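PDB 1OXX: glucose import ATP-binding protein GlcV from Sulfolobus solfataricus, which binds and hydrolyses ATP to supply the energy for glucose uptake by the GlcSTUV ABC transporter. Local coordinates for residues Y94-A99 / N135-E140; L228-V233 / K344-V349; S239-I244 / G275-D280. The protein carries 1 engineered substitution. One frame throughout, in Å; residues are numbered along the deposited sequence.

Contact 1 (Y94-A99 / N135-E140); sequences YPNLTA and NHFPRE
The ring of Phe-137 overlaps the type I turn that runs from Tyr-94 to Leu-97, lying alongside the amide of Asn-96 with the two planes 30° apart. Asn-96 OD1 sits 3.7 Å from Phe-137 CE2. One edge of the ring meets a carbonyl near its own plane, Leu-97 O being 3.6 Å from Phe-137 CD2. With CG beside its backbone N (chi1 -72°), Phe-137 swings its ring back toward the turn, where the Thr-98 methyl CG2 touches Phe-137 CE2 at 4.1 Å. Pro-138 extends the packing: its CD is 3.1 Å from Leu-97 O. A single direct hydrogen bond joins the backbones, Ala-99 N to His-136 O at 2.8 Å, and water 1 adds a bridge from Pro-95 O to Arg-139 N. Thr-98 is the N-cap of helix 99-104 and Glu-101 accepts from its backbone N, consistent with a capping box. The contact thus pins the start of that helix, within the helical subdomain of the ABC-ATPase, to the loop leading into the signature motif, where Gln-146 donates to Pro-138 O. Chemically, much of the interface consists of carbonyl and amide oxygens set against C-H groups of Phe-137 and Pro-138, which implies cohesion from many weak electrostatic and dispersion terms around one direct hydrogen bond and a water bridge.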
loop_
_atom_site.group_PDB
_atom_site.type_symbol
_atom_site.label_atom_id
_atom_site.label_comp_id
_atom_site.label_asym_id
_atom_site.label_seq_id
_atom_site.Cartn_x
_atom_site.Cartn_y
_atom_site.Cartn_z
ATOM N N TYR A 94 -13.273 -18.989 -11.503
ATOM C CA TYR A 94 -13.294 -20.387 -11.905
ATOM C C TYR A 94 -13.288 -20.405 -13.424
ATOM O O TYR A 94 -14.195 -19.861 -14.053
ATOM C CB TYR A 94 -14.551 -21.088 -11.399
ATOM C CG TYR A 94 -14.516 -21.459 -9.939
ATOM C CD1 TYR A 94 -15.105 -20.644 -8.989
ATOM C CD2 TYR A 94 -13.897 -22.628 -9.515
ATOM C CE1 TYR A 94 -15.085 -20.986 -7.642
ATOM C CE2 TYR A 94 -13.868 -22.979 -8.175
ATOM C CZ TYR A 94 -14.468 -22.158 -7.245
ATOM O OH TYR A 94 -14.438 -22.506 -5.911
ATOM N N PRO A 95 -12.272 -21.009 -14.018
ATOM C CA PRO A 95 -12.096 -20.949 -15.467
ATOM C C PRO A 95 -13.204 -21.610 -16.272
ATOM O O PRO A 95 -13.411 -21.201 -17.421
ATOM C CB PRO A 95 -10.752 -21.662 -15.678
ATOM C CG PRO A 95 -10.622 -22.540 -14.473
ATOM C CD PRO A 95 -11.176 -21.750 -13.354
ATOM N N ASN A 96 -13.875 -22.619 -15.719
ATOM C CA ASN A 96 -14.931 -23.310 -16.446
ATOM C C ASN A 96 -16.340 -22.962 -15.987
ATOM O O ASN A 96 -17.289 -23.738 -16.172
ATOM C CB ASN A 96 -14.741 -24.815 -16.404
ATOM C CG ASN A 96 -15.472 -25.498 -17.526
ATOM O OD1 ASN A 96 -15.692 -24.895 -18.588
ATOM N ND2 ASN A 96 -15.871 -26.750 -17.312
ATOM N N LEU A 97 -16.469 -21.791 -15.387
ATOM C CA LEU A 97 -17.780 -21.229 -15.073
ATOM C C LEU A 97 -17.861 -19.923 -15.865
ATOM O O LEU A 97 -16.863 -19.208 -15.997
ATOM C CB LEU A 97 -17.945 -20.956 -13.570
ATOM C CG LEU A 97 -18.151 -22.141 -12.609
ATOM C CD1 LEU A 97 -18.476 -21.612 -11.216
ATOM C CD2 LEU A 97 -19.213 -23.116 -13.104
ATOM N N THR A 98 -19.032 -19.602 -16.403
ATOM C CA THR A 98 -19.164 -18.342 -17.096
ATOM C C THR A 98 -19.084 -17.211 -16.078
ATOM O O THR A 98 -19.096 -17.438 -14.862
ATOM C CB THR A 98 -20.510 -18.228 -17.799
ATOM O OG1 THR A 98 -21.561 -18.350 -16.819
ATOM C CG2 THR A 98 -20.728 -19.354 -18.789
ATOM N N ALA A 99 -19.038 -15.978 -16.553
ATOM C CA ALA A 99 -19.045 -14.841 -15.648
ATOM C C ALA A 99 -20.293 -14.905 -14.753
ATOM O O ALA A 99 -20.207 -14.691 -13.548
ATOM C CB ALA A 99 -18.971 -13.540 -16.437
ATOM N N ASN A 135 -22.257 -14.265 -20.317
ATOM C CA ASN A 135 -22.132 -15.607 -20.860
ATOM C C ASN A 135 -20.714 -16.025 -21.209
ATOM O O ASN A 135 -20.475 -17.178 -21.542
ATOM C CB ASN A 135 -23.029 -15.754 -22.087
ATOM C CG ASN A 135 -24.478 -15.891 -21.718
ATOM O OD1 ASN A 135 -25.354 -15.891 -22.584
ATOM N ND2 ASN A 135 -24.748 -16.027 -20.427
ATOM N N HIS A 136 -19.759 -15.113 -21.097
ATOM C CA HIS A 136 -18.374 -15.427 -21.426
ATOM C C HIS A 136 -17.661 -16.194 -20.313
ATOM O O HIS A 136 -17.909 -15.968 -19.128
ATOM C CB HIS A 136 -17.565 -14.150 -21.647
ATOM C CG HIS A 136 -17.925 -13.389 -22.882
ATOM N ND1 HIS A 136 -17.010 -12.632 -23.583
ATOM C CD2 HIS A 136 -19.108 -13.235 -23.522
ATOM C CE1 HIS A 136 -17.611 -12.071 -24.620
ATOM N NE2 HIS A 136 -18.884 -12.417 -24.603
ATOM N N PHE A 137 -16.756 -17.082 -20.704
ATOM C CA PHE A 137 -15.846 -17.683 -19.736
ATOM C C PHE A 137 -14.773 -16.635 -19.453
ATOM O O PHE A 137 -14.514 -15.743 -20.276
ATOM C CB PHE A 137 -15.171 -18.943 -20.284
ATOM C CG PHE A 137 -16.088 -20.122 -20.395
ATOM C CD1 PHE A 137 -16.431 -20.636 -21.619
ATOM C CD2 PHE A 137 -16.636 -20.701 -19.267
ATOM C CE1 PHE A 137 -17.278 -21.723 -21.722
ATOM C CE2 PHE A 137 -17.491 -21.777 -19.360
ATOM C CZ PHE A 137 -17.805 -22.296 -20.590
ATOM N N PRO A 138 -14.139 -16.705 -18.298
ATOM C CA PRO A 138 -13.103 -15.726 -17.954
ATOM C C PRO A 138 -12.009 -15.505 -19.010
ATOM O O PRO A 138 -11.548 -14.379 -19.192
ATOM C CB PRO A 138 -12.503 -16.311 -16.670
ATOM C CG PRO A 138 -13.695 -16.947 -16.012
ATOM C CD PRO A 138 -14.430 -17.612 -17.169
ATOM N N ARG A 139 -11.598 -16.557 -19.699
ATOM C CA ARG A 139 -10.537 -16.436 -20.683
ATOM C C ARG A 139 -10.914 -15.475 -21.810
ATOM O O ARG A 139 -10.040 -14.862 -22.417
ATOM C CB ARG A 139 -10.207 -17.803 -21.271
ATOM C CG ARG A 139 -8.999 -17.806 -22.209
ATOM C CD ARG A 139 -8.645 -19.172 -22.716
ATOM N NE ARG A 139 -9.712 -19.721 -23.540
ATOM C CZ ARG A 139 -9.657 -20.922 -24.093
ATOM N NH1 ARG A 139 -8.583 -21.684 -23.901
ATOM N NH2 ARG A 139 -10.661 -21.362 -24.839
ATOM N N GLU A 140 -12.209 -15.379 -22.095
ATOM C CA GLU A 140 -12.685 -14.526 -23.179
ATOM C C GLU A 140 -13.023 -13.121 -22.694
ATOM O O GLU A 140 -13.561 -12.306 -23.453
ATOM C CB GLU A 140 -13.877 -15.154 -23.902
ATOM C CG GLU A 140 -13.495 -16.289 -24.844
ATOM C CD GLU A 140 -12.992 -17.525 -24.132
ATOM O OE1 GLU A 140 -11.817 -17.905 -24.341
ATOM O OE2 GLU A 140 -13.766 -18.140 -23.382
HETATM O O HOH W 1 -11.822 -19.474 -18.793
#

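Contact 2 (L228-V233 / K344-V349); sequences LYDNPV and KDKIKV
Lys-348, Asp-230 and Lys-346 carry most of this contact, which joins the C-terminal end of helix 225-230, in the ABC-ATPase part, to the β-rich C-terminal domain, which probably has an OB-type fold. Lys-348 lies on strand 348-351, which pairs antiparallel with strand 271-276, and sends its side chain toward the helix end. Its aliphatic part crosses the ring of Pro-232 at about a right angle, Lys-348 CE being 3.8 Å from Pro-232 CD. Lys-348 CE also approaches Tyr-229 O at 3.4 Å. A bend at the last torsion (chi4 62°) turns the ammonium aside from straight extension, and it reaches the helix end through water: water 3 accepts from Lys-348 NZ and donates to Asp-230 O. Water 2 also accepts from Lys-348 NZ and lies beside Asp-230 OD1. A weak bond from Lys-348 NZ to Lys-346 O, 3.3 Å long, ties the ammonium back to its own segment. Positive charge beside the carbonyls of a helix C-terminus should be electrostatically favourable. Asp-230 and Lys-346 form a second, more peripheral link, their side chains crossing obliquely. Lys-346 bends at chi2 (-72°) and is otherwise extended beyond it, carrying its ammonium across to the carboxylate. The salt bridge is long, Lys-346 NZ facing both carboxylate oxygens from 3.5 Å, equally far from Asp-230 OD1 and OD2, but water 4 spans the same pair, donating to Asp-230 OD1 at 2.7 Å and accepting from Lys-346 NZ at 2.9 Å.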
loop_
_atom_site.group_PDB
_atom_site.type_symbol
_atom_site.label_atom_id
_atom_site.label_comp_id
_atom_site.label_asym_id
_atom_site.label_seq_id
_atom_site.Cartn_x
_atom_site.Cartn_y
_atom_site.Cartn_z
ATOM N N LEU A 228 2.447 9.835 6.917
ATOM C CA LEU A 228 3.532 8.867 6.848
ATOM C C LEU A 228 4.555 9.309 5.819
ATOM O O LEU A 228 5.756 9.087 6.001
ATOM C CB LEU A 228 3.040 7.460 6.488
ATOM C CG LEU A 228 2.657 6.600 7.701
ATOM C CD1 LEU A 228 1.499 7.225 8.416
ATOM C CD2 LEU A 228 2.344 5.173 7.289
ATOM N N TYR A 229 4.086 9.901 4.719
ATOM C CA TYR A 229 4.978 10.334 3.651
ATOM C C TYR A 229 5.933 11.447 4.097
ATOM O O TYR A 229 7.143 11.405 3.827
ATOM C CB TYR A 229 4.137 10.836 2.480
ATOM C CG TYR A 229 4.885 10.971 1.166
ATOM C CD1 TYR A 229 5.168 9.868 0.404
ATOM C CD2 TYR A 229 5.282 12.205 0.691
ATOM C CE1 TYR A 229 5.814 9.980 -0.803
ATOM C CE2 TYR A 229 5.948 12.327 -0.508
ATOM C CZ TYR A 229 6.211 11.211 -1.249
ATOM O OH TYR A 229 6.850 11.273 -2.467
ATOM N N ASP A 230 5.391 12.452 4.777
ATOM C CA ASP A 230 6.179 13.604 5.175
ATOM C C ASP A 230 6.801 13.466 6.562
ATOM O O ASP A 230 7.857 14.058 6.824
ATOM C CB ASP A 230 5.320 14.865 5.134
ATOM C CG ASP A 230 5.012 15.314 3.730
ATOM O OD1 ASP A 230 5.760 14.960 2.782
ATOM O OD2 ASP A 230 4.012 16.035 3.492
ATOM N N ASN A 231 6.179 12.678 7.433
ATOM C CA ASN A 231 6.671 12.493 8.803
ATOM C C ASN A 231 6.823 11.013 9.172
ATOM O O ASN A 231 6.235 10.532 10.143
ATOM C CB ASN A 231 5.745 13.217 9.776
ATOM C CG ASN A 231 5.664 14.695 9.485
ATOM O OD1 ASN A 231 6.666 15.404 9.567
ATOM N ND2 ASN A 231 4.480 15.164 9.111
ATOM N N PRO A 232 7.623 10.289 8.411
ATOM C CA PRO A 232 7.816 8.867 8.719
ATOM C C PRO A 232 8.610 8.688 10.002
ATOM O O PRO A 232 9.548 9.443 10.262
ATOM C CB PRO A 232 8.614 8.346 7.531
ATOM C CG PRO A 232 9.309 9.572 6.972
ATOM C CD PRO A 232 8.367 10.718 7.221
ATOM N N VAL A 233 8.283 7.647 10.762
ATOM C CA VAL A 233 8.933 7.434 12.052
ATOM C C VAL A 233 10.329 6.859 11.904
ATOM O O VAL A 233 11.144 6.935 12.831
ATOM C CB VAL A 233 8.071 6.515 12.949
ATOM C CG1 VAL A 233 8.120 5.096 12.462
ATOM C CG2 VAL A 233 8.513 6.592 14.416
ATOM N N LYS A 344 14.543 22.456 2.324
ATOM C CA LYS A 344 14.955 22.374 3.724
ATOM C C LYS A 344 13.961 21.691 4.650
ATOM O O LYS A 344 14.349 20.861 5.482
ATOM C CB LYS A 344 15.259 23.764 4.244
ATOM C CG LYS A 344 15.725 23.792 5.693
ATOM C CD LYS A 344 15.960 25.243 6.120
ATOM C CE LYS A 344 16.315 25.364 7.599
ATOM N NZ LYS A 344 17.753 25.089 7.861
ATOM N N ASP A 345 12.687 22.037 4.506
ATOM C CA ASP A 345 11.671 21.495 5.391
ATOM C C ASP A 345 11.332 20.056 5.083
ATOM O O ASP A 345 10.569 19.433 5.837
ATOM C CB ASP A 345 10.403 22.354 5.403
ATOM C CG ASP A 345 9.660 22.345 4.090
ATOM O OD1 ASP A 345 10.149 21.742 3.113
ATOM O OD2 ASP A 345 8.557 22.925 3.946
ATOM N N LYS A 346 11.925 19.503 4.024
ATOM C CA LYS A 346 11.646 18.117 3.660
ATOM C C LYS A 346 12.812 17.188 3.989
ATOM O O LYS A 346 12.737 15.992 3.718
ATOM C CB LYS A 346 11.281 17.988 2.184
ATOM C CG LYS A 346 10.088 18.791 1.756
ATOM C CD LYS A 346 8.816 18.189 2.298
ATOM C CE LYS A 346 7.608 19.007 1.858
ATOM N NZ LYS A 346 6.354 18.406 2.332
ATOM N N ILE A 347 13.872 17.699 4.591
ATOM C CA ILE A 347 14.945 16.824 5.013
ATOM C C ILE A 347 14.483 16.005 6.207
ATOM O O ILE A 347 13.996 16.556 7.203
ATOM C CB ILE A 347 16.189 17.631 5.435
ATOM C CG1 ILE A 347 16.728 18.527 4.309
ATOM C CG2 ILE A 347 17.248 16.694 5.997
ATOM C CD1 ILE A 347 17.700 19.604 4.785
ATOM N N LYS A 348 14.587 14.691 6.100
ATOM C CA LYS A 348 14.275 13.800 7.204
ATOM C C LYS A 348 15.584 13.332 7.800
ATOM O O LYS A 348 16.558 13.091 7.079
ATOM C CB LYS A 348 13.451 12.623 6.735
ATOM C CG LYS A 348 12.107 13.046 6.162
ATOM C CD LYS A 348 11.674 12.123 5.071
ATOM C CE LYS A 348 10.324 12.504 4.437
ATOM N NZ LYS A 348 10.241 13.818 3.753
ATOM N N VAL A 349 15.635 13.249 9.117
ATOM C CA VAL A 349 16.863 12.824 9.769
ATOM C C VAL A 349 16.542 11.882 10.908
ATOM O O VAL A 349 15.545 12.063 11.615
ATOM C CB VAL A 349 17.721 14.042 10.225
ATOM C CG1 VAL A 349 17.046 14.810 11.338
ATOM C CG2 VAL A 349 19.124 13.599 10.645
HETATM O O HOH W 2 8.151 13.787 1.964
HETATM O O HOH W 3 9.544 15.796 5.515
HETATM O O HOH W 4 5.919 16.262 0.417
#

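Contact 3 (S239-I244 / G275-D280); sequences SLIGEI and GIRPED
Arg-277 holds its guanidinium beneath the end of Ile-244, whose CD1 stands 4.2 Å above the plane and over its centre. The ring of Tyr-229 makes a cation-pi contact from the opposite face, so the flat group is sandwiched between an aliphatic tip and an aromatic ring. Backbone oxygens approach at the edge. Arg-277 NH1 donates to Glu-243 O at 3.0 Å, with 151° at the hydrogen, although the donor stands well above that carbonyl's plane. A weak, more bent bond links Arg-277 NH1 to Gly-242 O at 3.1 Å. NH1 is also hydrogen-bonded to Ala-238 O, and NH2 to Tyr-229 O, which fixes the rotation of the group. The NH1 bonds gather the chain as it comes off helix 235-241, leaves helical geometry at Gly-242 and enters strand 245-252 of the C-terminal domain, next to strand 271-276 in an antiparallel sheet. Ile-244 places CG1 anti to its backbone N (chi1 -167°), carrying CD1 to 3.7 Å from Gly-275 CA. Glu-243 crosses Pro-278 at about a right angle, CB lying 4.1 Å from Pro-278 CG, while its OE1 is hydrogen-bonded to Tyr-327 OH. Water 5 donates to both Glu-243 O and Glu-279 OE1.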
loop_
_atom_site.group_PDB
_atom_site.type_symbol
_atom_site.label_atom_id
_atom_site.label_comp_id
_atom_site.label_asym_id
_atom_site.label_seq_id
_atom_site.Cartn_x
_atom_site.Cartn_y
_atom_site.Cartn_z
ATOM N N SER A 239 10.669 4.789 3.171
ATOM C CA SER A 239 10.844 4.125 1.881
ATOM C C SER A 239 9.665 3.242 1.486
ATOM O O SER A 239 9.405 3.033 0.310
ATOM C CB SER A 239 12.133 3.312 1.888
ATOM O OG SER A 239 12.015 2.145 2.669
ATOM N N LEU A 240 8.939 2.725 2.464
ATOM C CA LEU A 240 7.777 1.906 2.148
ATOM C C LEU A 240 6.654 2.737 1.522
ATOM O O LEU A 240 5.896 2.239 0.656
ATOM C CB LEU A 240 7.277 1.170 3.398
ATOM C CG LEU A 240 8.109 -0.043 3.763
ATOM C CD1 LEU A 240 7.859 -0.481 5.207
ATOM C CD2 LEU A 240 7.823 -1.172 2.762
ATOM N N ILE A 241 6.533 3.990 1.960
ATOM C CA ILE A 241 5.450 4.842 1.498
ATOM C C ILE A 241 5.775 5.604 0.211
ATOM O O ILE A 241 4.882 6.181 -0.389
ATOM C CB ILE A 241 5.003 5.792 2.645
ATOM C CG1 ILE A 241 3.689 6.522 2.314
ATOM C CG2 ILE A 241 6.087 6.776 2.959
ATOM C CD1 ILE A 241 2.454 5.678 2.490
ATOM N N GLY A 242 7.043 5.595 -0.208
ATOM C CA GLY A 242 7.446 6.271 -1.433
ATOM C C GLY A 242 8.946 6.272 -1.641
ATOM O O GLY A 242 9.707 5.961 -0.724
ATOM N N GLU A 243 9.371 6.658 -2.837
ATOM C CA GLU A 243 10.791 6.737 -3.145
ATOM C C GLU A 243 11.494 7.727 -2.249
ATOM O O GLU A 243 10.978 8.810 -1.949
ATOM C CB GLU A 243 11.015 7.157 -4.603
ATOM C CG GLU A 243 10.516 6.143 -5.605
ATOM C CD GLU A 243 11.127 6.329 -6.979
ATOM O OE1 GLU A 243 11.301 7.490 -7.392
ATOM O OE2 GLU A 243 11.427 5.308 -7.637
ATOM N N ILE A 244 12.686 7.344 -1.824
ATOM C CA ILE A 244 13.503 8.226 -1.013
ATOM C C ILE A 244 14.977 7.853 -1.126
ATOM O O ILE A 244 15.324 6.678 -1.285
ATOM C CB ILE A 244 13.051 8.196 0.476
ATOM C CG1 ILE A 244 13.686 9.355 1.242
ATOM C CG2 ILE A 244 13.388 6.865 1.114
ATOM C CD1 ILE A 244 12.998 9.689 2.560
ATOM N N GLY A 275 17.165 11.289 5.014
ATOM C CA GLY A 275 16.195 10.901 4.015
ATOM C C GLY A 275 15.786 12.123 3.225
ATOM O O GLY A 275 15.358 13.127 3.800
ATOM N N ILE A 276 15.945 12.061 1.904
ATOM C CA ILE A 276 15.504 13.162 1.040
ATOM C C ILE A 276 14.869 12.563 -0.212
ATOM O O ILE A 276 15.485 11.791 -0.959
ATOM C CB ILE A 276 16.662 14.184 0.735
ATOM C CG1 ILE A 276 16.120 15.449 0.048
ATOM C CG2 ILE A 276 17.797 13.563 -0.065
ATOM C CD1 ILE A 276 15.427 16.433 1.000
ATOM N N ARG A 277 13.591 12.863 -0.402
ATOM C CA ARG A 277 12.878 12.314 -1.546
ATOM C C ARG A 277 13.341 12.974 -2.848
ATOM O O ARG A 277 13.765 14.136 -2.858
ATOM C CB ARG A 277 11.378 12.460 -1.339
ATOM C CG ARG A 277 10.847 11.668 -0.163
ATOM C CD ARG A 277 9.319 11.475 -0.209
ATOM N NE ARG A 277 8.835 10.921 1.045
ATOM C CZ ARG A 277 8.904 9.641 1.389
ATOM N NH1 ARG A 277 9.386 8.730 0.546
ATOM N NH2 ARG A 277 8.437 9.252 2.571
ATOM N N PRO A 278 13.269 12.252 -3.965
ATOM C CA PRO A 278 13.757 12.799 -5.248
ATOM C C PRO A 278 13.101 14.111 -5.655
ATOM O O PRO A 278 13.759 14.943 -6.256
ATOM C CB PRO A 278 13.468 11.683 -6.238
ATOM C CG PRO A 278 12.420 10.878 -5.580
ATOM C CD PRO A 278 12.773 10.876 -4.123
ATOM N N GLU A 279 11.823 14.316 -5.347
ATOM C CA GLU A 279 11.163 15.562 -5.693
ATOM C C GLU A 279 11.680 16.742 -4.876
ATOM O O GLU A 279 11.414 17.887 -5.215
ATOM C CB GLU A 279 9.656 15.440 -5.521
ATOM C CG GLU A 279 9.193 15.236 -4.080
ATOM C CD GLU A 279 8.955 13.785 -3.704
ATOM O OE1 GLU A 279 9.590 12.894 -4.299
ATOM O OE2 GLU A 279 8.131 13.545 -2.771
ATOM N N ASP A 280 12.426 16.444 -3.821
ATOM C CA ASP A 280 12.942 17.470 -2.919
ATOM C C ASP A 280 14.411 17.754 -3.144
ATOM O O ASP A 280 15.081 18.315 -2.272
ATOM C CB ASP A 280 12.674 17.083 -1.472
ATOM C CG ASP A 280 11.197 16.945 -1.185
ATOM O OD1 ASP A 280 10.403 17.773 -1.708
ATOM O OD2 ASP A 280 10.781 16.010 -0.469
HETATM O O HOH W 5 9.288 10.172 -4.201
#

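How the contacts relate
Contacts 2 and 3 form one continuous region between the ABC-ATPase part and the C-terminal domain, their centres about 9 Å apart. Contact 3 is nested within the chain loop that contact 2 closes. Tyr-229 OH and Glu-279 OE2 are 2.6 Å apart, a probable hydrogen bond, while Lys-348 O and Gly-275 N, at 2.8 Å, join neighbouring strands of the same sheet. Contact 1 lies on the opposite side of the chain's centre, about 48 Å from contact 2 and 42 Å from contact 3 between centres, with nearest atoms about 34 and 31 Å away. It is away from the inferred ATP site, whereas in contact 3 the Ile-241 side chain is about 11 Å from that of Lys-44.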